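Local coordinates for protein uncharacterized RNA methyltransferase pyrab10780 (Pyrococcus abyssi, PDB 2JJQ) that methylates carbon 5 of uridine 54 in tRNA, using S-adenosyl-L-methionine as the methyl donor, at residues A[89-103]-A[407-419]. Sequence-based numbering, arbitrary orientation.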
# COMPACT_ATOMS: atom_id res chain seq x y z
N GLY A 89 -5.34 -9.83 -2.94
CA GLY A 89 -4.94 -9.49 -1.57
C GLY A 89 -6.09 -9.29 -0.60
O GLY A 89 -5.89 -9.25 0.62
N CYS A 90 -7.30 -9.14 -1.13
CA CYS A 90 -8.48 -8.77 -0.33
C CYS A 90 -9.07 -9.92 0.50
O CYS A 90 -10.26 -10.29 0.39
CB CYS A 90 -9.54 -8.17 -1.24
SG CYS A 90 -8.96 -6.60 -1.95
N THR A 91 -8.24 -10.46 1.35
CA THR A 91 -8.60 -11.67 2.06
C THR A 91 -9.70 -11.51 3.11
O THR A 91 -10.18 -12.51 3.67
CB THR A 91 -7.37 -12.23 2.65
OG1 THR A 91 -6.71 -11.17 3.34
CG2 THR A 91 -6.47 -12.73 1.47
N LEU A 92 -10.11 -10.27 3.37
CA LEU A 92 -11.24 -10.07 4.32
C LEU A 92 -12.47 -9.51 3.62
O LEU A 92 -13.38 -9.04 4.30
CB LEU A 92 -10.88 -9.14 5.48
CG LEU A 92 -9.68 -9.48 6.39
CD1 LEU A 92 -9.50 -8.41 7.45
CD2 LEU A 92 -9.76 -10.88 6.97
N GLN A 93 -12.50 -9.52 2.29
CA GLN A 93 -13.58 -8.85 1.54
C GLN A 93 -14.94 -9.48 1.73
O GLN A 93 -15.95 -8.87 1.39
CB GLN A 93 -13.30 -8.85 0.03
CG GLN A 93 -14.01 -7.68 -0.64
CD GLN A 93 -13.71 -7.51 -2.17
OE1 GLN A 93 -12.57 -7.24 -2.58
NE2 GLN A 93 -14.76 -7.61 -2.99
N HIS A 94 -14.96 -10.69 2.26
CA HIS A 94 -16.23 -11.43 2.49
C HIS A 94 -16.87 -11.00 3.81
O HIS A 94 -17.96 -11.49 4.18
CB HIS A 94 -15.93 -12.91 2.54
CG HIS A 94 -14.96 -13.28 3.63
ND1 HIS A 94 -13.64 -12.88 3.62
CD2 HIS A 94 -15.11 -14.01 4.76
CE1 HIS A 94 -13.02 -13.32 4.70
NE2 HIS A 94 -13.89 -14.03 5.40
N LEU A 95 -16.20 -10.09 4.53
CA LEU A 95 -16.66 -9.63 5.88
C LEU A 95 -17.21 -8.21 5.86
O LEU A 95 -16.62 -7.33 5.24
CB LEU A 95 -15.51 -9.67 6.87
CG LEU A 95 -14.82 -11.02 7.07
CD1 LEU A 95 -13.65 -10.76 8.00
CD2 LEU A 95 -15.78 -12.08 7.62
N ASN A 96 -18.30 -7.98 6.60
CA ASN A 96 -18.84 -6.62 6.76
C ASN A 96 -17.74 -5.73 7.29
O ASN A 96 -16.90 -6.15 8.12
CB ASN A 96 -19.91 -6.62 7.84
CG ASN A 96 -21.19 -7.25 7.38
OD1 ASN A 96 -21.56 -7.18 6.20
ND2 ASN A 96 -21.90 -7.85 8.33
N TYR A 97 -17.78 -4.49 6.84
CA TYR A 97 -16.66 -3.56 7.16
C TYR A 97 -16.52 -3.31 8.66
O TYR A 97 -15.40 -3.28 9.23
CB TYR A 97 -16.79 -2.26 6.36
CG TYR A 97 -15.55 -1.41 6.52
CD1 TYR A 97 -14.32 -1.90 6.12
CD2 TYR A 97 -15.64 -0.11 7.02
CE1 TYR A 97 -13.16 -1.11 6.23
CE2 TYR A 97 -14.48 0.67 7.16
CZ TYR A 97 -13.25 0.15 6.76
OH TYR A 97 -12.09 0.92 6.95
N ASP A 98 -17.66 -3.21 9.35
CA ASP A 98 -17.55 -2.96 10.79
C ASP A 98 -16.84 -4.12 11.48
O ASP A 98 -16.14 -3.93 12.49
CB ASP A 98 -18.92 -2.68 11.42
CG ASP A 98 -19.75 -3.93 11.58
OD1 ASP A 98 -19.83 -4.71 10.63
OD2 ASP A 98 -20.35 -4.17 12.66
N TYR A 99 -17.03 -5.33 10.97
CA TYR A 99 -16.34 -6.46 11.58
C TYR A 99 -14.86 -6.44 11.22
O TYR A 99 -14.02 -6.79 12.04
CB TYR A 99 -16.96 -7.84 11.27
CG TYR A 99 -16.21 -8.88 12.07
CD1 TYR A 99 -16.31 -8.90 13.45
CD2 TYR A 99 -15.31 -9.73 11.47
CE1 TYR A 99 -15.57 -9.77 14.20
CE2 TYR A 99 -14.55 -10.64 12.25
CZ TYR A 99 -14.69 -10.63 13.60
OH TYR A 99 -13.98 -11.49 14.45
N GLN A 100 -14.55 -6.08 9.97
CA GLN A 100 -13.11 -5.91 9.65
C GLN A 100 -12.47 -5.01 10.71
O GLN A 100 -11.38 -5.29 11.15
CB GLN A 100 -12.95 -5.29 8.26
CG GLN A 100 -13.34 -6.26 7.15
CD GLN A 100 -13.09 -5.65 5.80
OE1 GLN A 100 -12.14 -4.88 5.64
NE2 GLN A 100 -13.97 -5.92 4.84
N LEU A 101 -13.11 -3.89 11.06
CA LEU A 101 -12.49 -2.96 12.01
C LEU A 101 -12.38 -3.56 13.42
O LEU A 101 -11.41 -3.33 14.14
CB LEU A 101 -13.31 -1.64 12.07
CG LEU A 101 -13.34 -0.89 10.77
CD1 LEU A 101 -14.36 0.37 10.98
CD2 LEU A 101 -11.96 -0.44 10.33
N GLU A 102 -13.38 -4.36 13.80
CA GLU A 102 -13.36 -5.04 15.09
C GLU A 102 -12.19 -6.04 15.13
O GLU A 102 -11.48 -6.13 16.13
CB GLU A 102 -14.71 -5.75 15.30
CG GLU A 102 -14.76 -6.57 16.57
CD GLU A 102 -16.10 -7.28 16.77
OE1 GLU A 102 -17.17 -6.66 16.54
OE2 GLU A 102 -16.09 -8.46 17.20
N PHE A 103 -11.99 -6.78 14.05
CA PHE A 103 -10.88 -7.72 13.95
C PHE A 103 -9.55 -6.98 14.13
O PHE A 103 -8.64 -7.47 14.82
CB PHE A 103 -10.92 -8.41 12.57
CG PHE A 103 -9.59 -9.04 12.17
CD1 PHE A 103 -9.24 -10.28 12.65
CD2 PHE A 103 -8.70 -8.39 11.30
CE1 PHE A 103 -8.05 -10.88 12.28
CE2 PHE A 103 -7.50 -8.95 10.92
CZ PHE A 103 -7.14 -10.22 11.45
N VAL A 407 -2.82 5.72 17.39
CA VAL A 407 -4.05 5.41 16.70
C VAL A 407 -3.65 4.56 15.49
O VAL A 407 -2.54 4.65 15.04
CB VAL A 407 -4.71 6.71 16.21
CG1 VAL A 407 -6.14 6.45 15.86
CG2 VAL A 407 -4.68 7.70 17.32
N ALA A 408 -4.56 3.70 15.03
CA ALA A 408 -4.38 2.93 13.81
C ALA A 408 -5.33 3.50 12.78
O ALA A 408 -6.43 3.94 13.12
CB ALA A 408 -4.73 1.46 14.01
N LEU A 409 -4.89 3.54 11.54
CA LEU A 409 -5.75 4.04 10.44
C LEU A 409 -5.93 2.85 9.52
O LEU A 409 -4.94 2.14 9.21
CB LEU A 409 -5.13 5.20 9.69
CG LEU A 409 -5.07 6.48 10.53
CD1 LEU A 409 -3.77 6.37 11.26
CD2 LEU A 409 -5.05 7.69 9.58
N ASP A 410 -7.17 2.56 9.16
CA ASP A 410 -7.39 1.48 8.21
C ASP A 410 -6.99 1.94 6.79
O ASP A 410 -7.82 2.36 5.97
CB ASP A 410 -8.83 0.95 8.24
CG ASP A 410 -8.97 -0.28 7.37
OD1 ASP A 410 -7.93 -0.93 7.16
OD2 ASP A 410 -10.06 -0.57 6.82
N MET A 411 -5.70 1.83 6.50
CA MET A 411 -5.22 2.22 5.19
C MET A 411 -5.56 1.13 4.18
O MET A 411 -5.55 1.37 2.94
CB MET A 411 -3.68 2.45 5.25
CG MET A 411 -3.32 3.81 5.98
SD MET A 411 -3.63 5.26 4.91
CE MET A 411 -3.13 4.57 3.33
N PHE A 412 -5.89 -0.06 4.70
CA PHE A 412 -5.95 -1.25 3.83
C PHE A 412 -7.25 -2.06 4.03
O PHE A 412 -7.21 -3.23 4.44
CB PHE A 412 -4.76 -2.15 4.11
CG PHE A 412 -3.46 -1.43 4.10
CD1 PHE A 412 -2.87 -1.06 2.92
CD2 PHE A 412 -2.85 -1.10 5.29
CE1 PHE A 412 -1.63 -0.36 2.90
CE2 PHE A 412 -1.63 -0.41 5.29
CZ PHE A 412 -1.02 -0.05 4.10
N PRO A 413 -8.37 -1.45 3.70
CA PRO A 413 -9.65 -2.18 3.81
C PRO A 413 -9.61 -3.55 3.09
O PRO A 413 -8.97 -3.69 2.03
CB PRO A 413 -10.63 -1.27 3.07
CG PRO A 413 -10.01 0.14 3.15
CD PRO A 413 -8.53 -0.07 3.16
N HIS A 414 -10.34 -4.54 3.64
CA HIS A 414 -10.46 -5.87 3.03
C HIS A 414 -9.20 -6.71 3.12
O HIS A 414 -9.14 -7.78 2.51
CB HIS A 414 -10.97 -5.84 1.58
CG HIS A 414 -12.11 -4.91 1.36
ND1 HIS A 414 -13.29 -5.02 2.06
CD2 HIS A 414 -12.26 -3.83 0.54
CE1 HIS A 414 -14.14 -4.08 1.68
NE2 HIS A 414 -13.53 -3.33 0.76
N THR A 415 -8.20 -6.23 3.86
CA THR A 415 -7.00 -7.00 4.16
C THR A 415 -6.84 -6.98 5.68
O THR A 415 -7.43 -6.12 6.37
CB THR A 415 -5.74 -6.36 3.53
OG1 THR A 415 -5.33 -5.28 4.37
CG2 THR A 415 -6.03 -5.82 2.12
N PRO A 416 -6.00 -7.89 6.23
CA PRO A 416 -5.75 -7.85 7.67
C PRO A 416 -4.83 -6.72 8.14
O PRO A 416 -4.56 -6.61 9.34
CB PRO A 416 -5.08 -9.21 7.97
CG PRO A 416 -4.98 -9.92 6.70
CD PRO A 416 -5.30 -9.01 5.56
N HIS A 417 -4.34 -5.89 7.22
CA HIS A 417 -3.29 -4.93 7.55
C HIS A 417 -3.82 -3.62 8.05
O HIS A 417 -4.90 -3.16 7.66
CB HIS A 417 -2.42 -4.68 6.32
CG HIS A 417 -1.93 -5.92 5.67
ND1 HIS A 417 -1.22 -6.88 6.36
CD2 HIS A 417 -2.09 -6.41 4.42
CE1 HIS A 417 -0.93 -7.88 5.55
NE2 HIS A 417 -1.43 -7.61 4.36
N VAL A 418 -3.04 -2.99 8.91
CA VAL A 418 -3.44 -1.69 9.40
C VAL A 418 -2.19 -0.79 9.45
O VAL A 418 -1.07 -1.33 9.46
CB VAL A 418 -4.11 -1.85 10.78
CG1 VAL A 418 -3.05 -1.74 11.89
CG2 VAL A 418 -5.18 -0.82 10.96
N GLU A 419 -2.38 0.53 9.45
CA GLU A 419 -1.31 1.52 9.60
C GLU A 419 -1.34 2.18 10.97
O GLU A 419 -2.27 2.90 11.29
CB GLU A 419 -1.45 2.60 8.56
CG GLU A 419 -0.33 3.63 8.59
CD GLU A 419 0.82 3.24 7.67
OE1 GLU A 419 0.97 2.03 7.40
OE2 GLU A 419 1.53 4.15 7.19
O HOH W 1 -10.46 -3.26 7.07
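Gln100 reaches from helix 97-112 into segment 407-419 and meets His414 with both ends of its amide. Gln100 OE1 accepts a hydrogen bond from His414 N at 2.7 Å, and Gln100 NE2 donates to His414 ND1 at 3.0 Å. Gln100 NE2 also gives a hydrogen bond to Leu95 O, and both its acceptors lie close to the amide plane. With a donor at OE1 and two acceptors at NE2, the flip of the amide is fixed. The imidazole is turned 63° from that plane and receives Gln100 NE2 at the ND1 edge, somewhat out of the ring plane. Gln93 CG, swung anti to its own backbone N (chi1 -154°), covers one ring face, 4.1 Å from the centroid; Pro413 CB covers the other. Beyond the ring, His414 NE2 is hydrogen-bonded to Ile124 O. His414 O accepts a hydrogen bond from Leu92 N at 2.8 Å, from above the carbonyl plane. Further along, Tyr97 OH donates to the anti lone pair of Asp410 OD2, 2.5 Å away, with ring and carboxylate only 25° apart. A water donates to both Asp410 OD2 and Gln100 OE1, and Lys104 forms a salt bridge with Asp410 OD1. Phe103 CE2 offers its ring edge to Pro416 CB at 3.8 Å. The loop linking two catalytic-domain strands is thereby tied to the region of Cys90, a probable [4Fe-4S] ligand. Because His414 ND1 accepts a hydrogen bond from Gln100 NE2 and His414 NE2 faces the carbonyl of Ile124, the ring is probably neutral with its hydrogen on NE2.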